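Local coordinates for methanol--corrinoid protein co-methyltransferase (Methanosarcina barkeri, PDB 2I2X) that transfers the methyl group of methanol to the cob(I)amide carried by its partner MtaC, the first step of methanogenesis from methanol, at residues A[243-248]-A[398-403]; A[250-255]-A[391-396]. All coordinates share one frame; numbering follows the deposited sequence.

Interaction 1 of 2, residues A[243-248]-A[398-403]; sequences AVIARA and IECCNI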
loop_
_atom_site.group_PDB
_atom_site.type_symbol
_atom_site.label_atom_id
_atom_site.label_comp_id
_atom_site.label_asym_id
_atom_site.label_seq_id
_atom_site.Cartn_x
_atom_site.Cartn_y
_atom_site.Cartn_z
ATOM N N ALA A 243 -26.444 3.496 7.303
ATOM C CA ALA A 243 -25.567 2.832 6.354
ATOM C C ALA A 243 -25.763 1.298 6.363
ATOM O O ALA A 243 -25.839 0.656 5.315
ATOM C CB ALA A 243 -24.103 3.198 6.658
ATOM N N VAL A 244 -25.838 0.714 7.548
ATOM C CA VAL A 244 -26.009 -0.720 7.643
ATOM C C VAL A 244 -27.379 -1.162 7.086
ATOM O O VAL A 244 -27.473 -2.213 6.440
ATOM C CB VAL A 244 -25.738 -1.260 9.089
ATOM C CG1 VAL A 244 -26.761 -0.747 10.106
ATOM C CG2 VAL A 244 -25.702 -2.748 9.091
ATOM N N ILE A 245 -28.427 -0.349 7.304
ATOM C CA ILE A 245 -29.728 -0.653 6.718
ATOM C C ILE A 245 -29.601 -0.698 5.199
ATOM O O ILE A 245 -30.002 -1.691 4.567
ATOM C CB ILE A 245 -30.801 0.327 7.166
ATOM C CG1 ILE A 245 -31.062 0.173 8.668
ATOM C CG2 ILE A 245 -32.116 0.075 6.411
ATOM C CD1 ILE A 245 -31.892 1.281 9.237
ATOM N N ALA A 246 -29.019 0.348 4.609
ATOM C CA ALA A 246 -28.757 0.347 3.162
ATOM C C ALA A 246 -28.041 -0.937 2.750
ATOM O O ALA A 246 -28.398 -1.527 1.737
ATOM C CB ALA A 246 -27.976 1.588 2.712
ATOM N N ARG A 247 -27.088 -1.398 3.562
ATOM C CA ARG A 247 -26.383 -2.648 3.270
ATOM C C ARG A 247 -27.266 -3.884 3.272
ATOM O O ARG A 247 -27.146 -4.747 2.390
ATOM C CB ARG A 247 -25.225 -2.882 4.236
ATOM C CG ARG A 247 -24.411 -4.111 3.887
ATOM C CD ARG A 247 -23.562 -3.897 2.645
ATOM N NE ARG A 247 -22.552 -2.851 2.860
ATOM C CZ ARG A 247 -21.818 -2.295 1.896
ATOM N NH1 ARG A 247 -21.959 -2.705 0.634
ATOM N NH2 ARG A 247 -20.946 -1.330 2.200
ATOM N N ALA A 248 -28.124 -3.979 4.271
ATOM C CA ALA A 248 -29.036 -5.093 4.386
ATOM C C ALA A 248 -29.948 -5.215 3.156
ATOM O O ALA A 248 -30.127 -6.299 2.622
ATOM C CB ALA A 248 -29.850 -4.961 5.668
ATOM N N ILE A 398 -35.649 -4.871 8.163
ATOM C CA ILE A 398 -36.224 -4.941 9.520
ATOM C C ILE A 398 -35.438 -5.911 10.388
ATOM O O ILE A 398 -35.247 -5.669 11.583
ATOM C CB ILE A 398 -37.748 -5.293 9.512
ATOM C CG1 ILE A 398 -38.560 -4.091 8.997
ATOM C CG2 ILE A 398 -38.230 -5.700 10.922
ATOM C CD1 ILE A 398 -40.019 -4.440 8.590
ATOM N N GLU A 399 -35.009 -7.017 9.779
ATOM C CA GLU A 399 -34.178 -7.993 10.457
ATOM C C GLU A 399 -32.847 -7.352 10.866
ATOM O O GLU A 399 -32.309 -7.627 11.948
ATOM C CB GLU A 399 -33.913 -9.193 9.557
ATOM C CG GLU A 399 -33.349 -10.392 10.294
ATOM C CD GLU A 399 -34.377 -11.132 11.130
ATOM O OE1 GLU A 399 -35.600 -11.046 10.830
ATOM O OE2 GLU A 399 -33.951 -11.815 12.089
ATOM N N CYS A 400 -32.334 -6.499 9.990
ATOM C CA CYS A 400 -31.121 -5.765 10.279
ATOM C C CYS A 400 -31.304 -4.926 11.548
ATOM O O CYS A 400 -30.462 -4.982 12.463
ATOM C CB CYS A 400 -30.717 -4.892 9.070
ATOM S SG CYS A 400 -29.344 -3.722 9.386
ATOM N N CYS A 401 -32.379 -4.144 11.584
ATOM C CA CYS A 401 -32.747 -3.341 12.771
ATOM C C CYS A 401 -32.817 -4.186 14.036
ATOM O O CYS A 401 -32.267 -3.780 15.090
ATOM C CB CYS A 401 -34.073 -2.593 12.575
ATOM S SG CYS A 401 -34.032 -1.310 11.285
ATOM N N ASN A 402 -33.462 -5.355 13.935
ATOM C CA ASN A 402 -33.520 -6.296 15.059
ATOM C C ASN A 402 -32.140 -6.719 15.518
ATOM O O ASN A 402 -31.845 -6.717 16.721
ATOM C CB ASN A 402 -34.350 -7.531 14.712
ATOM C CG ASN A 402 -35.830 -7.199 14.498
ATOM O OD1 ASN A 402 -36.353 -6.195 15.027
ATOM N ND2 ASN A 402 -36.510 -8.042 13.720
ATOM N N ILE A 403 -31.296 -7.057 14.544
ATOM C CA ILE A 403 -29.954 -7.507 14.814
ATOM C C ILE A 403 -29.129 -6.454 15.536
ATOM O O ILE A 403 -28.548 -6.761 16.578
ATOM C CB ILE A 403 -29.246 -8.023 13.545
ATOM C CG1 ILE A 403 -29.872 -9.366 13.157
ATOM C CG2 ILE A 403 -27.720 -8.160 13.811
ATOM C CD1 ILE A 403 -29.646 -9.763 11.752
#
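The thiol of Cys400 lies against Val244, Ile245 and Ala248 on the facing helix, and most of this contact is between sulfur and aliphatic carbon. Cys400 SG stands 3.8 Å from Val244 CG2 and 4.0 Å from Val244 CG1, so both branches of the valine meet the sulfur. It gets there because Cys400 holds SG anti to its own backbone N (chi1 171°), which carries the sulfur across to the other helix. A second sulfur contact runs alongside: Cys401 SG meets the terminal methyl of Ile245, CD1, at 3.9 Å. Cysteine suits both places, being slim yet polarisable enough to pack well on methyl groups.

The two helices probably belong to different parts of the MtaB fold. Helix 240-259 falls between strands 213-216 and 285-287 of the TIM barrel, whereas helix 389-409 follows the last barrel strand. Their local axes run roughly antiparallel, at 136°, and approach to 9.1 Å.

Carbon meets carbon directly at Ala248, whose CB is 3.5 Å from Cys400 CB. Here the backbones are nearest, with the CA atoms of Ala248 and Cys400 6.3 Å apart, and a small methyl fits such a spacing. No hydrogen bond crosses between the segments. Met369 packs on Val244 and Ala248, while Ala425 and Leu422 of helix 416-430 touch Ile245 and Cys401 respectively.

Interaction 2 of 2, residues A[250-255]-A[391-396]; sequences SAPRSL and LRAKNA
Pro252 presses its ring against the helix that carries Arg392, Ala393 and Ala396, and the packing is closest at its outer carbons. Pro252 CG sits 3.7 Å from Ala393 CA, and the small methyl of Ala393 lets the ring come this close to the helix backbone. Pro252 CB rests 3.7 Å from Arg392 NE and also touches the aliphatic CG of that arginine. Farther down the helix the fit slackens, with Pro252 CD 4.4 Å from Ala396 CB. Leu391 and Asn395, both partly exposed, lie on the side of their helix that takes no part.

Arg392 places CG between its backbone N and carbonyl carbon (chi1 76°), and from there the extended chain reaches over the proline. Leu255 CD2 lies over one face of the guanidinium, 3.8 Å from Arg392 NH1. The hydrogen bond from Arg392 NH2 to Pro252 O is weak, 3.2 Å long and bent to 125° at the hydrogen; the stronger partner is Glu259, which forms a salt bridge with NH1. With an alanine here, Glu259 would probably be left without this cationic mate, and Leu255 would lose the flat group beneath its methyl.

Proline has no N-H to give the preceding turn, and helix 240-259 is kinked at Pro252. The whole is a roughly antiparallel helix pair, its local axes 8.8 Å apart, probably joining a helix of the TIM barrel to the helix bundle of MtaB.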
loop_
_atom_site.group_PDB
_atom_site.type_symbol
_atom_site.label_atom_id
_atom_site.label_comp_id
_atom_site.label_asym_id
_atom_site.label_seq_id
_atom_site.Cartn_x
_atom_site.Cartn_y
_atom_site.Cartn_z
ATOM N N SER A 250 -29.284 -4.179 0.199
ATOM C CA SER A 250 -28.493 -4.394 -1.021
ATOM C C SER A 250 -28.362 -5.870 -1.248
ATOM O O SER A 250 -28.233 -6.322 -2.389
ATOM C CB SER A 250 -27.106 -3.761 -0.924
ATOM O OG SER A 250 -26.285 -4.452 0.019
ATOM N N ALA A 251 -28.410 -6.629 -0.155
ATOM C CA ALA A 251 -28.266 -8.088 -0.236
ATOM C C ALA A 251 -29.255 -8.755 -1.231
ATOM O O ALA A 251 -28.809 -9.435 -2.155
ATOM C CB ALA A 251 -28.344 -8.724 1.153
ATOM N N PRO A 252 -30.586 -8.575 -1.048
ATOM C CA PRO A 252 -31.505 -9.154 -2.081
ATOM C C PRO A 252 -31.442 -8.477 -3.450
ATOM O O PRO A 252 -31.715 -9.121 -4.462
ATOM C CB PRO A 252 -32.904 -9.023 -1.462
ATOM C CG PRO A 252 -32.762 -7.960 -0.409
ATOM C CD PRO A 252 -31.314 -7.932 0.063
ATOM N N ARG A 253 -31.081 -7.200 -3.505
ATOM C CA ARG A 253 -30.800 -6.600 -4.804
ATOM C C ARG A 253 -29.666 -7.356 -5.530
ATOM O O ARG A 253 -29.838 -7.780 -6.680
ATOM C CB ARG A 253 -30.476 -5.110 -4.683
ATOM C CG ARG A 253 -29.944 -4.450 -6.008
ATOM C CD ARG A 253 -28.404 -4.598 -6.141
ATOM N NE ARG A 253 -27.821 -3.774 -7.198
ATOM C CZ ARG A 253 -26.612 -3.970 -7.731
ATOM N NH1 ARG A 253 -25.871 -4.988 -7.331
ATOM N NH2 ARG A 253 -26.164 -3.158 -8.698
ATOM N N SER A 254 -28.529 -7.553 -4.849
ATOM C CA SER A 254 -27.375 -8.174 -5.495
ATOM C C SER A 254 -27.619 -9.661 -5.731
ATOM O O SER A 254 -27.109 -10.229 -6.690
ATOM C CB SER A 254 -26.091 -7.929 -4.700
ATOM O OG SER A 254 -25.756 -6.535 -4.709
ATOM N N LEU A 255 -28.436 -10.272 -4.880
ATOM C CA LEU A 255 -28.826 -11.658 -5.062
ATOM C C LEU A 255 -29.413 -11.964 -6.453
ATOM O O LEU A 255 -29.289 -13.083 -6.943
ATOM C CB LEU A 255 -29.803 -12.065 -3.962
ATOM C CG LEU A 255 -30.407 -13.471 -4.044
ATOM C CD1 LEU A 255 -29.366 -14.539 -3.820
ATOM C CD2 LEU A 255 -31.554 -13.657 -3.058
ATOM N N LEU A 391 -40.919 -7.328 -0.594
ATOM C CA LEU A 391 -41.111 -7.866 0.724
ATOM C C LEU A 391 -39.849 -8.524 1.275
ATOM O O LEU A 391 -39.573 -8.397 2.466
ATOM C CB LEU A 391 -42.311 -8.824 0.736
ATOM C CG LEU A 391 -42.789 -9.349 2.102
ATOM C CD1 LEU A 391 -43.007 -8.233 3.121
ATOM C CD2 LEU A 391 -44.036 -10.231 1.951
ATOM N N ARG A 392 -39.105 -9.247 0.440
ATOM C CA ARG A 392 -37.833 -9.838 0.906
ATOM C C ARG A 392 -36.830 -8.769 1.339
ATOM O O ARG A 392 -36.139 -8.926 2.343
ATOM C CB ARG A 392 -37.223 -10.823 -0.111
ATOM C CG ARG A 392 -36.546 -10.225 -1.322
ATOM C CD ARG A 392 -36.364 -11.318 -2.413
ATOM N NE ARG A 392 -35.450 -10.880 -3.464
ATOM C CZ ARG A 392 -34.843 -11.681 -4.338
ATOM N NH1 ARG A 392 -35.062 -12.989 -4.350
ATOM N NH2 ARG A 392 -34.001 -11.161 -5.209
ATOM N N ALA A 393 -36.785 -7.673 0.591
ATOM C CA ALA A 393 -35.933 -6.545 0.912
ATOM C C ALA A 393 -36.365 -5.850 2.201
ATOM O O ALA A 393 -35.517 -5.477 3.058
ATOM C CB ALA A 393 -35.882 -5.561 -0.252
ATOM N N LYS A 394 -37.672 -5.658 2.356
ATOM C CA LYS A 394 -38.171 -5.071 3.600
ATOM C C LYS A 394 -37.819 -5.977 4.789
ATOM O O LYS A 394 -37.417 -5.464 5.838
ATOM C CB LYS A 394 -39.663 -4.800 3.518
ATOM C CG LYS A 394 -40.271 -4.088 4.721
ATOM C CD LYS A 394 -41.587 -3.374 4.326
ATOM C CE LYS A 394 -42.820 -4.341 4.199
ATOM N NZ LYS A 394 -43.137 -5.105 5.467
ATOM N N ASN A 395 -37.945 -7.303 4.625
ATOM C CA ASN A 395 -37.634 -8.239 5.706
ATOM C C ASN A 395 -36.170 -8.039 6.160
ATOM O O ASN A 395 -35.878 -7.985 7.356
ATOM C CB ASN A 395 -37.853 -9.700 5.271
ATOM C CG ASN A 395 -39.356 -10.057 5.027
ATOM O OD1 ASN A 395 -40.267 -9.302 5.382
ATOM N ND2 ASN A 395 -39.588 -11.217 4.425
ATOM N N ALA A 396 -35.273 -7.875 5.195
ATOM C CA ALA A 396 -33.858 -7.785 5.466
ATOM C C ALA A 396 -33.590 -6.521 6.256
ATOM O O ALA A 396 -32.877 -6.546 7.265
ATOM C CB ALA A 396 -33.042 -7.817 4.154
#

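How the interactions relate
Interactions 1 and 2 are successive levels of one interface between helices 240-259 and 389-409, their centres 10 Å apart. Because the helices run in roughly opposite directions, 250-255/391-396 is nested inside the loop closed by 243-248/398-403. They meet where Ala248 O of the first lies 3.6 Å from Ala396 CB of the second, a packing contact; Pro252 has no N-H to give that carbonyl. Both contacts lie away from the zinc and corrinoid sites. Helix 240-259 nevertheless also reaches in that direction: Arg247 hydrogen-bonds to Asn224, next in sequence to the corrinoid-pocket residue Thr225, and Arg253 forms a salt bridge with Asp219, next in sequence to the zinc ligand Cys220.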